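Local coordinates for L-Ala-D/L-Glu Epimerase (Escherichia coli, PDB 1JPD), which belongs to the mandelate racemase and muconate lactonizing enzyme branch of the enolase superfamily, joining a capping domain to a TIM-barrel domain, at residues A[131-136]-A[160-165]. Sequence-based numbering, arbitrary orientation.
Sequences GTPDQM and ISERMV
Arg163 sets CG opposite its own carbonyl carbon (chi1 -75°) and then runs extended from CG to NE, which carries its polar end to Gly131, while Met136, likewise with CG opposite the carbonyl carbon (chi1 -60°), turns its sulfur onto the aliphatic part of Arg163. The contact joins the N-terminal ends of two successive outer helices of the TIM barrel, 133-145 and 160-170, with strand 150-154 between them in sequence. Met136 SD lies 3.7 Å from Arg163 CD; a flexible thioether suits this buried place, where it also touches Val153 and Ile167. Pro133 suits the first turn of its helix, where a backbone N-H has no helical carbonyl to bond, and its compact ring packs against the neighbouring helix. Pro133 CG meets Glu162 CG at 3.7 Å, the two side chains crossing at about a right angle, and Pro133 CG also lies 4.0 Å from Arg163 CG. The exposed Glu162 thus contributes its aliphatic part to the packing. Thr132 and Gln135 form a capping box: Thr132 OG1 accepts from Gln135 N at 3.1 Å, and Gln135 OE1 answers Thr132 N, closing the helix's first turn. Gly131, lacking a side chain, leaves room for Gln135 OE1. The arginine's stronger polar tie is the salt bridge from NH1 to Asp156. Across the contact, Arg163 NE gives Gly131 O only a weak hydrogen bond, 3.0 Å long but bent to 122° at the hydrogen.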
ATOM      1  N   GLY A 131     -11.368  19.426  -1.730  1.00 46.16           N
ATOM      2  CA  GLY A 131     -11.961  20.511  -2.489  1.00 41.33           C
ATOM      3  C   GLY A 131     -13.166  20.980  -1.693  1.00 44.67           C
ATOM      4  O   GLY A 131     -13.406  20.481  -0.588  1.00 45.85           O
ATOM      5  N   THR A 132     -13.922  21.934  -2.221  1.00 36.41           N
ATOM      6  CA  THR A 132     -15.103  22.400  -1.512  1.00 37.32           C
ATOM      7  C   THR A 132     -16.102  21.241  -1.412  1.00 38.76           C
ATOM      8  O   THR A 132     -16.038  20.274  -2.187  1.00 35.32           O
ATOM      9  CB  THR A 132     -15.800  23.547  -2.263  1.00 40.80           C
ATOM     10  OG1 THR A 132     -16.515  23.014  -3.394  1.00 38.07           O
ATOM     11  CG2 THR A 132     -14.767  24.572  -2.738  1.00 32.59           C
ATOM     12  N   PRO A 133     -17.037  21.320  -0.454  1.00 36.43           N
ATOM     13  CA  PRO A 133     -18.038  20.257  -0.291  1.00 36.55           C
ATOM     14  C   PRO A 133     -18.680  19.916  -1.640  1.00 35.14           C
ATOM     15  O   PRO A 133     -18.755  18.751  -2.036  1.00 34.70           O
ATOM     16  CB  PRO A 133     -19.023  20.874   0.696  1.00 36.32           C
ATOM     17  CG  PRO A 133     -18.103  21.702   1.582  1.00 37.19           C
ATOM     18  CD  PRO A 133     -17.195  22.368   0.571  1.00 33.47           C
ATOM     19  N   ASP A 134     -19.130  20.943  -2.352  1.00 38.37           N
ATOM     20  CA  ASP A 134     -19.742  20.750  -3.660  1.00 42.30           C
ATOM     21  C   ASP A 134     -18.825  19.977  -4.613  1.00 42.47           C
ATOM     22  O   ASP A 134     -19.229  18.962  -5.187  1.00 39.57           O
ATOM     23  CB  ASP A 134     -20.076  22.100  -4.292  1.00 50.90           C
ATOM     24  CG  ASP A 134     -20.826  21.954  -5.601  1.00 58.00           C
ATOM     25  OD1 ASP A 134     -20.546  22.736  -6.536  1.00 60.45           O
ATOM     26  OD2 ASP A 134     -21.701  21.061  -5.688  1.00 56.47           O
ATOM     27  N   GLN A 135     -17.594  20.458  -4.789  1.00 42.12           N
ATOM     28  CA  GLN A 135     -16.646  19.789  -5.681  1.00 41.46           C
ATOM     29  C   GLN A 135     -16.411  18.338  -5.281  1.00 38.13           C
ATOM     30  O   GLN A 135     -16.399  17.452  -6.133  1.00 35.38           O
ATOM     31  CB  GLN A 135     -15.309  20.530  -5.711  1.00 41.43           C
ATOM     32  CG  GLN A 135     -15.430  21.988  -6.104  1.00 47.22           C
ATOM     33  CD  GLN A 135     -14.110  22.721  -5.993  1.00 48.97           C
ATOM     34  OE1 GLN A 135     -13.372  22.542  -5.023  1.00 48.42           O
ATOM     35  NE2 GLN A 135     -13.810  23.560  -6.983  1.00 48.41           N
ATOM     36  N   MET A 136     -16.230  18.082  -3.989  1.00 35.10           N
ATOM     37  CA  MET A 136     -15.999  16.709  -3.552  1.00 35.83           C
ATOM     38  C   MET A 136     -17.219  15.834  -3.772  1.00 38.22           C
ATOM     39  O   MET A 136     -17.096  14.639  -4.045  1.00 38.91           O
ATOM     40  CB  MET A 136     -15.585  16.676  -2.083  1.00 35.40           C
ATOM     41  CG  MET A 136     -14.303  17.446  -1.824  1.00 37.24           C
ATOM     42  SD  MET A 136     -13.701  17.243  -0.155  1.00 41.53           S
ATOM     43  CE  MET A 136     -13.032  15.557  -0.293  1.00 27.23           C
ATOM     44  N   ILE A 160     -14.568  19.503   7.767  1.00 47.73           N
ATOM     45  CA  ILE A 160     -14.816  18.074   7.874  1.00 44.50           C
ATOM     46  C   ILE A 160     -16.292  17.692   7.817  1.00 47.05           C
ATOM     47  O   ILE A 160     -16.656  16.721   7.159  1.00 50.53           O
ATOM     48  CB  ILE A 160     -14.212  17.499   9.166  1.00 46.45           C
ATOM     49  CG1 ILE A 160     -12.695  17.673   9.134  1.00 51.56           C
ATOM     50  CG2 ILE A 160     -14.587  16.031   9.322  1.00 41.07           C
ATOM     51  CD1 ILE A 160     -12.053  17.212   7.832  1.00 59.18           C
ATOM     52  N   SER A 161     -17.149  18.448   8.490  1.00 46.07           N
ATOM     53  CA  SER A 161     -18.563  18.102   8.487  1.00 44.23           C
ATOM     54  C   SER A 161     -19.264  18.313   7.154  1.00 44.52           C
ATOM     55  O   SER A 161     -19.820  17.361   6.599  1.00 43.68           O
ATOM     56  CB  SER A 161     -19.309  18.849   9.594  1.00 42.66           C
ATOM     57  OG  SER A 161     -18.943  18.344  10.867  1.00 43.04           O
ATOM     58  N   GLU A 162     -19.243  19.533   6.621  1.00 39.75           N
ATOM     59  CA  GLU A 162     -19.937  19.748   5.361  1.00 39.36           C
ATOM     60  C   GLU A 162     -19.416  18.853   4.234  1.00 42.36           C
ATOM     61  O   GLU A 162     -20.212  18.275   3.492  1.00 46.51           O
ATOM     62  CB  GLU A 162     -19.905  21.215   4.929  1.00 35.73           C
ATOM     63  CG  GLU A 162     -20.954  21.490   3.857  1.00 35.82           C
ATOM     64  CD  GLU A 162     -21.197  22.959   3.596  1.00 41.04           C
ATOM     65  OE1 GLU A 162     -20.626  23.804   4.318  1.00 39.25           O
ATOM     66  OE2 GLU A 162     -21.976  23.267   2.665  1.00 42.35           O
ATOM     67  N   ARG A 163     -18.099  18.719   4.108  1.00 40.68           N
ATOM     68  CA  ARG A 163     -17.531  17.868   3.063  1.00 41.00           C
ATOM     69  C   ARG A 163     -18.102  16.447   3.119  1.00 39.38           C
ATOM     70  O   ARG A 163     -18.652  15.953   2.131  1.00 38.36           O
ATOM     71  CB  ARG A 163     -15.998  17.812   3.174  1.00 41.42           C
ATOM     72  CG  ARG A 163     -15.297  19.062   2.684  1.00 43.94           C
ATOM     73  CD  ARG A 163     -13.809  19.076   3.014  1.00 46.96           C
ATOM     74  NE  ARG A 163     -13.137  20.188   2.338  1.00 50.58           N
ATOM     75  CZ  ARG A 163     -11.872  20.551   2.536  1.00 51.44           C
ATOM     76  NH1 ARG A 163     -11.108  19.897   3.405  1.00 51.39           N
ATOM     77  NH2 ARG A 163     -11.368  21.565   1.845  1.00 48.87           N
ATOM     78  N   MET A 164     -17.978  15.797   4.273  1.00 41.05           N
ATOM     79  CA  MET A 164     -18.480  14.436   4.434  1.00 41.27           C
ATOM     80  C   MET A 164     -19.993  14.357   4.263  1.00 41.55           C
ATOM     81  O   MET A 164     -20.509  13.372   3.728  1.00 39.63           O
ATOM     82  CB  MET A 164     -18.070  13.866   5.795  1.00 39.25           C
ATOM     83  CG  MET A 164     -16.584  13.604   5.901  1.00 36.91           C
ATOM     84  SD  MET A 164     -16.018  12.635   4.490  1.00 37.98           S
ATOM     85  CE  MET A 164     -16.796  11.015   4.803  1.00 31.07           C
ATOM     86  N   VAL A 165     -20.712  15.386   4.700  1.00 34.88           N
ATOM     87  CA  VAL A 165     -22.157  15.357   4.538  1.00 34.45           C
ATOM     88  C   VAL A 165     -22.525  15.452   3.055  1.00 36.50           C
ATOM     89  O   VAL A 165     -23.282  14.612   2.555  1.00 36.77           O
ATOM     90  CB  VAL A 165     -22.852  16.481   5.350  1.00 35.72           C
ATOM     91  CG1 VAL A 165     -24.291  16.692   4.864  1.00 32.13           C
ATOM     92  CG2 VAL A 165     -22.870  16.100   6.820  1.00 35.53           C
TER